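Local coordinates for sialidase B (Streptococcus pneumoniae serotype 4, PDB 4XJW), which removes terminal sialic acids linked alpha-2,3, alpha-2,6 or alpha-2,8 from oligosaccharides, glycoproteins and glycolipids, at residues 91-100 / 643-652; 580-588 / 602-613. The protein carries 1 engineered substitution. All coordinates share one frame; numbering follows the deposited sequence. Where two conformers were deposited one is given.

Overall arrangement
Contact 1 joins two parts of the chain far apart in sequence. Segment 91-100 belongs to the N-terminal beta-sandwich domain and 643-652 holds the last strand of the catalytic beta-propeller. Contact 2 is local. It pairs strands 584-592 and 597-605, a hairpin of the four-stranded propeller sheet that starts at 556-559. Both of its segments fall between those of contact 1 in the chain. The contact centres are 12 Å apart, and the two meet directly. D607 accepts from the backbone N of K98, and the Y604 hydroxyl lies against the backbone N of K100. The domain interface is therefore built on propeller elements from both contacts, while R581 probably helps bind the substrate.

Contact 1: residues 91-100 / 643-652; sequences RPASLWGKHK and LSNVVQYIDL
L643 packs its CD2 3.5 Å from R91 CG. Its CB lies over one face of the R91 guanidinium, and its CD1 meets the methyl of A93. Next, the backbone O of S644 takes a hydrogen bond from R91 NH1 at 2.9 Å. This bond lies on a lone pair but is bent, 141° at the hydrogen. The guanidinium is held from its own side too: NE binds P92 O and NH2 binds A93 O. The bend of the arginine at chi3 (82°) turns it back over this loop. Water 1 links R91 NH2 to N645 O, and V646 CG1 lies 3.5 Å from the same NH2. Q648 then reaches across with an extended chain. Its OE1 accepts from W96 NE1 at 2.9 Å, with amide and indole nearly coplanar, 13° apart. Q648 NE2 binds N645 O, which fixes the amide's rotation. I650 CG2 touches the benzo end of W96, 3.9 Å from CH2. D651 O meets water 2, which bridges to H99 NE2 and K100 NZ; the direct bond from K100 NZ is weak. L652 CD2 lies 3.8 Å from K100 CE and also touches H99 CE1. The whole is a domain interface, joining the concanavalin-like N-terminal sandwich to the edge strand 647-652 of the sialidase propeller.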
loop_
_atom_site.group_PDB
_atom_site.type_symbol
_atom_site.label_atom_id
_atom_site.label_comp_id
_atom_site.label_asym_id
_atom_site.label_seq_id
_atom_site.Cartn_x
_atom_site.Cartn_y
_atom_site.Cartn_z
ATOM N N ARG A 91 -16.513 -0.955 6.836
ATOM C CA ARG A 91 -15.331 -0.771 6.024
ATOM C C ARG A 91 -14.919 -2.087 5.384
ATOM O O ARG A 91 -14.851 -3.117 6.058
ATOM C CB ARG A 91 -14.155 -0.227 6.829
ATOM C CG ARG A 91 -13.095 0.376 5.918
ATOM C CD ARG A 91 -11.747 0.464 6.627
ATOM N NE ARG A 91 -11.020 -0.802 6.590
ATOM C CZ ARG A 91 -9.784 -0.955 7.052
ATOM N NH1 ARG A 91 -9.154 0.086 7.588
ATOM N NH2 ARG A 91 -9.192 -2.147 6.975
ATOM N N PRO A 92 -14.619 -2.055 4.081
ATOM C CA PRO A 92 -14.081 -3.244 3.409
ATOM C C PRO A 92 -12.750 -3.703 4.015
ATOM O O PRO A 92 -12.118 -2.944 4.771
ATOM C CB PRO A 92 -13.845 -2.746 1.980
ATOM C CG PRO A 92 -14.927 -1.700 1.797
ATOM C CD PRO A 92 -14.957 -0.986 3.121
ATOM N N ALA A 93 -12.356 -4.934 3.677
ATOM C CA ALA A 93 -11.016 -5.467 3.955
ATOM C C ALA A 93 -10.591 -5.250 5.398
ATOM O O ALA A 93 -9.526 -4.695 5.654
ATOM C CB ALA A 93 -9.986 -4.856 2.994
ATOM N N SER A 94 -11.423 -5.684 6.336
ATOM C CA SER A 94 -11.124 -5.500 7.761
ATOM C C SER A 94 -10.708 -6.775 8.508
ATOM O O SER A 94 -10.287 -6.693 9.664
ATOM C CB SER A 94 -12.317 -4.842 8.459
ATOM O OG SER A 94 -12.525 -3.532 7.969
ATOM N N LEU A 95 -10.830 -7.939 7.864
ATOM C CA LEU A 95 -10.721 -9.226 8.566
ATOM C C LEU A 95 -9.639 -10.139 8.008
ATOM O O LEU A 95 -9.226 -10.011 6.860
ATOM C CB LEU A 95 -12.047 -9.996 8.451
ATOM C CG LEU A 95 -13.273 -9.366 9.096
ATOM C CD1 LEU A 95 -14.521 -10.186 8.780
ATOM C CD2 LEU A 95 -13.096 -9.265 10.587
ATOM N N TRP A 96 -9.193 -11.075 8.840
ATOM C CA TRP A 96 -8.407 -12.212 8.380
ATOM C C TRP A 96 -9.261 -13.468 8.392
ATOM O O TRP A 96 -10.222 -13.570 9.170
ATOM C CB TRP A 96 -7.200 -12.405 9.295
ATOM C CG TRP A 96 -5.992 -11.642 8.827
ATOM C CD1 TRP A 96 -5.730 -10.310 9.030
ATOM C CD2 TRP A 96 -4.891 -12.157 8.062
ATOM N NE1 TRP A 96 -4.521 -9.975 8.442
ATOM C CE2 TRP A 96 -3.993 -11.090 7.839
ATOM C CE3 TRP A 96 -4.584 -13.415 7.528
ATOM C CZ2 TRP A 96 -2.807 -11.246 7.109
ATOM C CZ3 TRP A 96 -3.404 -13.571 6.817
ATOM C CH2 TRP A 96 -2.530 -12.491 6.613
ATOM N N GLY A 97 -8.919 -14.425 7.538
ATOM C CA GLY A 97 -9.661 -15.675 7.454
ATOM C C GLY A 97 -8.848 -16.857 7.955
ATOM O O GLY A 97 -9.209 -17.502 8.954
ATOM N N LYS A 98 -7.733 -17.122 7.268
ATOM C CA LYS A 98 -6.839 -18.234 7.596
ATOM C C LYS A 98 -5.381 -17.804 7.504
ATOM O O LYS A 98 -5.044 -16.873 6.773
ATOM C CB LYS A 98 -7.045 -19.410 6.632
ATOM C CG LYS A 98 -8.359 -20.159 6.792
ATOM C CD LYS A 98 -8.437 -21.384 5.874
ATOM C CE LYS A 98 -7.699 -22.586 6.467
ATOM N NZ LYS A 98 -7.413 -23.630 5.440
ATOM N N HIS A 99 -4.520 -18.511 8.234
ATOM C CA HIS A 99 -3.082 -18.268 8.233
ATOM C C HIS A 99 -2.422 -19.586 8.612
ATOM O O HIS A 99 -2.822 -20.212 9.596
ATOM C CB HIS A 99 -2.746 -17.161 9.240
ATOM C CG HIS A 99 -1.284 -16.851 9.361
ATOM N ND1 HIS A 99 -0.538 -16.333 8.325
ATOM C CD2 HIS A 99 -0.446 -16.945 10.419
ATOM C CE1 HIS A 99 0.707 -16.150 8.731
ATOM N NE2 HIS A 99 0.787 -16.512 9.998
ATOM N N LYS A 100 -1.457 -20.022 7.804
ATOM C CA LYS A 100 -0.712 -21.260 8.058
ATOM C C LYS A 100 -1.617 -22.467 8.310
ATOM O O LYS A 100 -1.356 -23.281 9.206
ATOM C CB LYS A 100 0.258 -21.074 9.218
ATOM C CG LYS A 100 1.377 -20.093 8.921
ATOM C CD LYS A 100 2.252 -19.887 10.143
ATOM C CE LYS A 100 3.392 -18.947 9.823
ATOM N NZ LYS A 100 4.320 -18.784 10.980
ATOM N N LEU A 643 -8.322 3.121 2.525
ATOM C CA LEU A 643 -8.360 2.283 3.719
ATOM C C LEU A 643 -7.048 2.429 4.450
ATOM O O LEU A 643 -5.989 2.411 3.816
ATOM C CB LEU A 643 -8.561 0.809 3.360
ATOM C CG LEU A 643 -9.735 0.461 2.440
ATOM C CD1 LEU A 643 -9.726 -1.018 2.083
ATOM C CD2 LEU A 643 -11.061 0.855 3.057
ATOM N N SER A 644 -7.132 2.541 5.772
ATOM C CA SER A 644 -5.933 2.631 6.593
ATOM C C SER A 644 -5.474 1.283 7.150
ATOM O O SER A 644 -6.282 0.403 7.475
ATOM C CB SER A 644 -6.150 3.622 7.726
ATOM O OG SER A 644 -6.340 4.921 7.211
ATOM N N ASN A 645 -4.156 1.131 7.247
ATOM C CA ASN A 645 -3.538 -0.019 7.907
ATOM C C ASN A 645 -3.897 -1.350 7.267
ATOM O O ASN A 645 -4.167 -2.346 7.957
ATOM C CB ASN A 645 -3.861 -0.018 9.410
ATOM C CG ASN A 645 -3.158 1.087 10.156
ATOM O OD1 ASN A 645 -2.456 1.902 9.564
ATOM N ND2 ASN A 645 -3.353 1.130 11.473
ATOM N N VAL A 646 -3.873 -1.357 5.936
ATOM C CA VAL A 646 -4.084 -2.579 5.157
ATOM C C VAL A 646 -2.789 -3.157 4.575
ATOM O O VAL A 646 -2.786 -4.292 4.109
ATOM C CB VAL A 646 -5.128 -2.372 4.049
ATOM C CG1 VAL A 646 -6.523 -2.223 4.665
ATOM C CG2 VAL A 646 -4.760 -1.146 3.187
ATOM N N VAL A 647 -1.696 -2.384 4.614
ATOM C CA VAL A 647 -0.378 -2.914 4.240
ATOM C C VAL A 647 0.176 -3.586 5.498
ATOM O O VAL A 647 0.410 -2.936 6.519
ATOM C CB VAL A 647 0.586 -1.824 3.744
ATOM C CG1 VAL A 647 1.973 -2.419 3.436
ATOM C CG2 VAL A 647 0.026 -1.143 2.482
ATOM N N GLN A 648 0.323 -4.903 5.418
ATOM C CA GLN A 648 0.630 -5.740 6.576
ATOM C C GLN A 648 1.769 -6.701 6.288
ATOM O O GLN A 648 2.023 -7.058 5.140
ATOM C CB GLN A 648 -0.628 -6.521 6.969
ATOM C CG GLN A 648 -1.784 -5.618 7.365
ATOM C CD GLN A 648 -3.042 -6.359 7.737
ATOM O OE1 GLN A 648 -3.118 -7.582 7.645
ATOM N NE2 GLN A 648 -4.064 -5.599 8.156
ATOM N N TYR A 649 2.460 -7.102 7.354
ATOM C CA TYR A 649 3.655 -7.946 7.270
ATOM C C TYR A 649 3.418 -9.291 7.960
ATOM O O TYR A 649 2.943 -9.345 9.108
ATOM C CB TYR A 649 4.840 -7.235 7.942
ATOM C CG TYR A 649 6.106 -8.082 8.004
ATOM C CD1 TYR A 649 6.921 -8.205 6.892
ATOM C CD2 TYR A 649 6.471 -8.763 9.170
ATOM C CE1 TYR A 649 8.081 -8.980 6.931
ATOM C CE2 TYR A 649 7.635 -9.548 9.218
ATOM C CZ TYR A 649 8.429 -9.646 8.086
ATOM O OH TYR A 649 9.576 -10.413 8.088
ATOM N N ILE A 650 3.770 -10.373 7.270
ATOM C CA ILE A 650 3.724 -11.705 7.873
ATOM C C ILE A 650 5.062 -12.427 7.704
ATOM O O ILE A 650 5.850 -12.096 6.814
ATOM C CB ILE A 650 2.592 -12.574 7.299
ATOM C CG1 ILE A 650 2.762 -12.753 5.786
ATOM C CG2 ILE A 650 1.217 -11.972 7.625
ATOM C CD1 ILE A 650 1.819 -13.769 5.169
ATOM N N ASP A 651 5.286 -13.428 8.554
ATOM C CA ASP A 651 6.476 -14.267 8.510
ATOM C C ASP A 651 6.048 -15.701 8.193
ATOM O O ASP A 651 5.174 -16.249 8.869
ATOM C CB ASP A 651 7.184 -14.217 9.875
ATOM C CG ASP A 651 8.430 -15.088 9.933
ATOM O OD1 ASP A 651 8.295 -16.321 10.105
ATOM O OD2 ASP A 651 9.543 -14.530 9.832
ATOM N N LEU A 652 6.647 -16.298 7.167
ATOM C CA LEU A 652 6.332 -17.671 6.794
ATOM C C LEU A 652 7.588 -18.531 6.756
ATOM O O LEU A 652 8.697 -18.031 6.534
ATOM C CB LEU A 652 5.638 -17.709 5.438
ATOM C CG LEU A 652 4.257 -17.048 5.375
ATOM C CD1 LEU A 652 3.810 -16.885 3.924
ATOM C CD2 LEU A 652 3.258 -17.858 6.167
HETATM O O HOH W 1 -7.069 -3.388 8.387
HETATM O O HOH W 2 3.447 -16.183 11.296
HETATM O O HOH W 3 6.737 -18.048 11.279
#

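Contact 2: residues 580-588 / 602-613; sequences GRKGGQLVV and YHYGIDLPSYGY. Engineered in segment 602-613: G605 (natural residue Asp).
G584 CA sits over one face of the Y613 ring, offset toward its rim, a tight CH-pi contact 3.6 Å from the ring centroid and 3.3 Å from Y613 CG. CG of Y613 stands anti to the backbone N (chi1 -168°), laying the ring face against this glycine. I606 follows: its N binds G584 O at 2.9 Å, and its CD1 meets L586 CG. From there L586 and Y604, then V588 and Y602, form antiparallel pairs with two backbone bonds each. L586, Y604 and V588 turn to the buried face, where L652 and L657 also pack.

The other face is more open: H603 is exposed, but its ND1 donates to Q585 OE1 at 2.9 Å and 169°. The acceptor lies in the imidazole plane, while the amide is turned 79° to it. V587 CG1 covers one ring face, 3.9 Å from the centroid. G605, engineered from Asp, is exposed beside Q585. Beyond G605 the chain loops out and returns beside G583 at P609. Water 4 joins G584 N to L608 O and Y611 O; water 5 joins G584 O to D607 O.

Y613 N binds R581 O at 3.0 Å and G583 N binds Y611 O. These bonds tie R581, a probable substrate-binding arginine, to the chain before Y615, the probable nucleophile. T553, S635 and G552 bond the R581 guanidinium, so backbone and side chain are both held.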
loop_
_atom_site.group_PDB
_atom_site.type_symbol
_atom_site.label_atom_id
_atom_site.label_comp_id
_atom_site.label_asym_id
_atom_site.label_seq_id
_atom_site.Cartn_x
_atom_site.Cartn_y
_atom_site.Cartn_z
ATOM N N GLY A 580 -10.354 -10.323 -9.482
ATOM C CA GLY A 580 -9.979 -9.122 -8.762
ATOM C C GLY A 580 -8.622 -9.290 -8.117
ATOM O O GLY A 580 -7.945 -10.288 -8.348
ATOM N N ARG A 581 -8.220 -8.306 -7.318
ATOM C CA ARG A 581 -6.965 -8.407 -6.577
ATOM C C ARG A 581 -7.244 -9.063 -5.228
ATOM O O ARG A 581 -7.499 -8.398 -4.216
ATOM C CB ARG A 581 -6.304 -7.032 -6.447
ATOM C CG ARG A 581 -5.700 -6.556 -7.752
ATOM C CD ARG A 581 -4.981 -5.230 -7.663
ATOM N NE ARG A 581 -4.341 -4.883 -8.942
ATOM C CZ ARG A 581 -3.901 -3.666 -9.256
ATOM N NH1 ARG A 581 -4.053 -2.669 -8.390
ATOM N NH2 ARG A 581 -3.313 -3.440 -10.429
ATOM N N LYS A 582 -7.256 -10.391 -5.251
ATOM C CA LYS A 582 -7.668 -11.220 -4.126
ATOM C C LYS A 582 -7.055 -12.596 -4.312
ATOM O O LYS A 582 -6.425 -12.866 -5.347
ATOM C CB LYS A 582 -9.201 -11.300 -4.032
ATOM C CG LYS A 582 -9.900 -11.742 -5.313
ATOM C CD LYS A 582 -11.420 -11.689 -5.144
ATOM C CE LYS A 582 -12.125 -12.037 -6.450
ATOM N NZ LYS A 582 -13.597 -11.790 -6.353
ATOM N N GLY A 583 -7.183 -13.449 -3.300
ATOM C CA GLY A 583 -6.668 -14.803 -3.409
ATOM C C GLY A 583 -5.154 -14.832 -3.505
ATOM O O GLY A 583 -4.572 -15.470 -4.390
ATOM N N GLY A 584 -4.508 -14.134 -2.579
ATOM C CA GLY A 584 -3.057 -14.024 -2.603
ATOM C C GLY A 584 -2.365 -15.347 -2.383
ATOM O O GLY A 584 -2.819 -16.163 -1.580
ATOM N N GLN A 585 -1.295 -15.573 -3.137
ATOM C CA GLN A 585 -0.535 -16.815 -3.009
ATOM C C GLN A 585 0.960 -16.579 -3.040
ATOM O O GLN A 585 1.439 -15.625 -3.648
ATOM C CB GLN A 585 -0.884 -17.787 -4.142
ATOM C CG GLN A 585 -2.310 -18.299 -4.111
ATOM C CD GLN A 585 -2.562 -19.388 -5.141
ATOM O OE1 GLN A 585 -1.723 -19.655 -6.007
ATOM N NE2 GLN A 585 -3.736 -20.010 -5.063
ATOM N N LEU A 586 1.690 -17.470 -2.385
ATOM C CA LEU A 586 3.091 -17.658 -2.706
ATOM C C LEU A 586 3.152 -18.913 -3.552
ATOM O O LEU A 586 2.546 -19.933 -3.200
ATOM C CB LEU A 586 3.943 -17.859 -1.463
ATOM C CG LEU A 586 3.961 -16.746 -0.433
ATOM C CD1 LEU A 586 5.064 -17.041 0.566
ATOM C CD2 LEU A 586 4.187 -15.395 -1.076
ATOM N N VAL A 587 3.872 -18.846 -4.663
ATOM C CA VAL A 587 3.984 -20.002 -5.547
ATOM C C VAL A 587 5.451 -20.405 -5.603
ATOM O O VAL A 587 6.304 -19.601 -5.979
ATOM C CB VAL A 587 3.431 -19.696 -6.953
ATOM C CG1 VAL A 587 3.426 -20.957 -7.804
ATOM C CG2 VAL A 587 2.003 -19.110 -6.866
ATOM N N VAL A 588 5.748 -21.645 -5.205
ATOM C CA VAL A 588 7.121 -22.136 -5.197
ATOM C C VAL A 588 7.409 -22.933 -6.466
ATOM O O VAL A 588 6.703 -23.898 -6.764
ATOM C CB VAL A 588 7.387 -23.029 -3.974
ATOM C CG1 VAL A 588 8.828 -23.517 -3.976
ATOM C CG2 VAL A 588 7.078 -22.291 -2.670
ATOM N N TYR A 602 4.302 -25.903 -5.749
ATOM C CA TYR A 602 3.539 -25.631 -4.532
ATOM C C TYR A 602 2.825 -24.278 -4.609
ATOM O O TYR A 602 3.403 -23.299 -5.078
ATOM C CB TYR A 602 4.467 -25.643 -3.311
ATOM C CG TYR A 602 5.228 -26.936 -3.104
ATOM C CD1 TYR A 602 4.606 -28.045 -2.549
ATOM C CD2 TYR A 602 6.575 -27.033 -3.435
ATOM C CE1 TYR A 602 5.295 -29.220 -2.343
ATOM C CE2 TYR A 602 7.277 -28.200 -3.233
ATOM C CZ TYR A 602 6.626 -29.293 -2.687
ATOM O OH TYR A 602 7.308 -30.466 -2.483
ATOM N N HIS A 603 1.569 -24.236 -4.164
ATOM C CA HIS A 603 0.806 -22.987 -4.055
ATOM C C HIS A 603 0.355 -22.822 -2.607
ATOM O O HIS A 603 -0.346 -23.686 -2.080
ATOM C CB HIS A 603 -0.440 -23.038 -4.945
ATOM C CG HIS A 603 -0.144 -23.008 -6.411
ATOM N ND1 HIS A 603 -0.493 -21.945 -7.220
ATOM C CD2 HIS A 603 0.454 -23.915 -7.221
ATOM C CE1 HIS A 603 -0.114 -22.196 -8.460
ATOM N NE2 HIS A 603 0.460 -23.387 -8.489
ATOM N N TYR A 604 0.745 -21.722 -1.963
ATOM C CA TYR A 604 0.286 -21.439 -0.604
ATOM C C TYR A 604 -0.682 -20.266 -0.597
ATOM O O TYR A 604 -0.344 -19.179 -1.048
ATOM C CB TYR A 604 1.462 -21.109 0.314
ATOM C CG TYR A 604 1.025 -20.579 1.665
ATOM C CD1 TYR A 604 0.541 -21.438 2.651
ATOM C CD2 TYR A 604 1.091 -19.219 1.954
ATOM C CE1 TYR A 604 0.125 -20.952 3.883
ATOM C CE2 TYR A 604 0.686 -18.730 3.175
ATOM C CZ TYR A 604 0.203 -19.599 4.138
ATOM O OH TYR A 604 -0.200 -19.098 5.357
ATOM N N GLY A 605 -1.877 -20.483 -0.071
ATOM C CA GLY A 605 -2.857 -19.402 0.031
ATOM C C GLY A 605 -2.572 -18.527 1.251
ATOM O O GLY A 605 -2.612 -18.998 2.385
ATOM N N ILE A 606 -2.293 -17.250 1.013
ATOM C CA ILE A 606 -2.011 -16.298 2.094
ATOM C C ILE A 606 -3.231 -16.132 3.016
ATOM O O ILE A 606 -3.110 -16.032 4.237
ATOM C CB ILE A 606 -1.598 -14.937 1.501
ATOM C CG1 ILE A 606 -0.258 -15.051 0.769
ATOM C CG2 ILE A 606 -1.513 -13.870 2.596
ATOM C CD1 ILE A 606 0.929 -14.907 1.693
ATOM N N ASP A 607 -4.414 -16.101 2.412
ATOM C CA ASP A 607 -5.675 -16.031 3.143
ATOM C C ASP A 607 -6.742 -16.475 2.139
ATOM O O ASP A 607 -6.402 -16.953 1.052
ATOM C CB ASP A 607 -5.923 -14.606 3.664
ATOM C CG ASP A 607 -6.958 -14.546 4.786
ATOM O OD1 ASP A 607 -7.681 -15.542 5.015
ATOM O OD2 ASP A 607 -7.059 -13.485 5.450
ATOM N N LEU A 608 -8.019 -16.308 2.487
ATOM C CA LEU A 608 -9.138 -16.827 1.688
ATOM C C LEU A 608 -9.093 -16.314 0.263
ATOM O O LEU A 608 -8.652 -15.189 0.019
ATOM C CB LEU A 608 -10.471 -16.422 2.326
ATOM C CG LEU A 608 -10.652 -16.710 3.812
ATOM C CD1 LEU A 608 -12.083 -16.460 4.274
ATOM C CD2 LEU A 608 -10.202 -18.130 4.143
ATOM N N PRO A 609 -9.559 -17.129 -0.697
ATOM C CA PRO A 609 -9.602 -16.705 -2.098
ATOM C C PRO A 609 -10.366 -15.391 -2.299
ATOM O O PRO A 609 -10.071 -14.641 -3.236
ATOM C CB PRO A 609 -10.338 -17.863 -2.784
ATOM C CG PRO A 609 -9.965 -19.058 -1.975
ATOM C CD PRO A 609 -9.852 -18.565 -0.537
ATOM N N SER A 610 -11.336 -15.109 -1.430
ATOM C CA SER A 610 -12.152 -13.906 -1.577
ATOM C C SER A 610 -11.600 -12.679 -0.839
ATOM O O SER A 610 -12.134 -11.580 -0.979
ATOM C CB SER A 610 -13.573 -14.181 -1.097
ATOM O OG SER A 610 -13.562 -14.530 0.272
ATOM N N TYR A 611 -10.549 -12.866 -0.046
ATOM C CA TYR A 611 -9.972 -11.746 0.695
ATOM C C TYR A 611 -8.878 -11.053 -0.125
ATOM O O TYR A 611 -8.179 -11.692 -0.927
ATOM C CB TYR A 611 -9.454 -12.206 2.054
ATOM C CG TYR A 611 -10.528 -12.390 3.109
ATOM C CD1 TYR A 611 -11.877 -12.426 2.776
ATOM C CD2 TYR A 611 -10.187 -12.500 4.455
ATOM C CE1 TYR A 611 -12.855 -12.584 3.750
ATOM C CE2 TYR A 611 -11.157 -12.660 5.440
ATOM C CZ TYR A 611 -12.500 -12.702 5.072
ATOM O OH TYR A 611 -13.486 -12.853 6.023
ATOM N N GLY A 612 -8.761 -9.737 0.053
ATOM C CA GLY A 612 -7.923 -8.901 -0.793
ATOM C C GLY A 612 -6.432 -9.174 -0.731
ATOM O O GLY A 612 -5.861 -9.463 0.326
ATOM N N TYR A 613 -5.790 -9.077 -1.886
ATOM C CA TYR A 613 -4.339 -9.189 -1.961
ATOM C C TYR A 613 -3.888 -8.496 -3.227
ATOM O O TYR A 613 -4.267 -8.903 -4.326
ATOM C CB TYR A 613 -3.931 -10.664 -2.007
ATOM C CG TYR A 613 -2.449 -10.923 -1.797
ATOM C CD1 TYR A 613 -1.535 -10.893 -2.854
ATOM C CD2 TYR A 613 -1.970 -11.238 -0.537
ATOM C CE1 TYR A 613 -0.157 -11.165 -2.638
ATOM C CE2 TYR A 613 -0.625 -11.507 -0.308
ATOM C CZ TYR A 613 0.274 -11.460 -1.355
ATOM O OH TYR A 613 1.596 -11.736 -1.066
HETATM O O HOH W 4 -6.264 -13.558 -0.038
HETATM O O HOH W 5 -5.443 -17.177 -1.513
#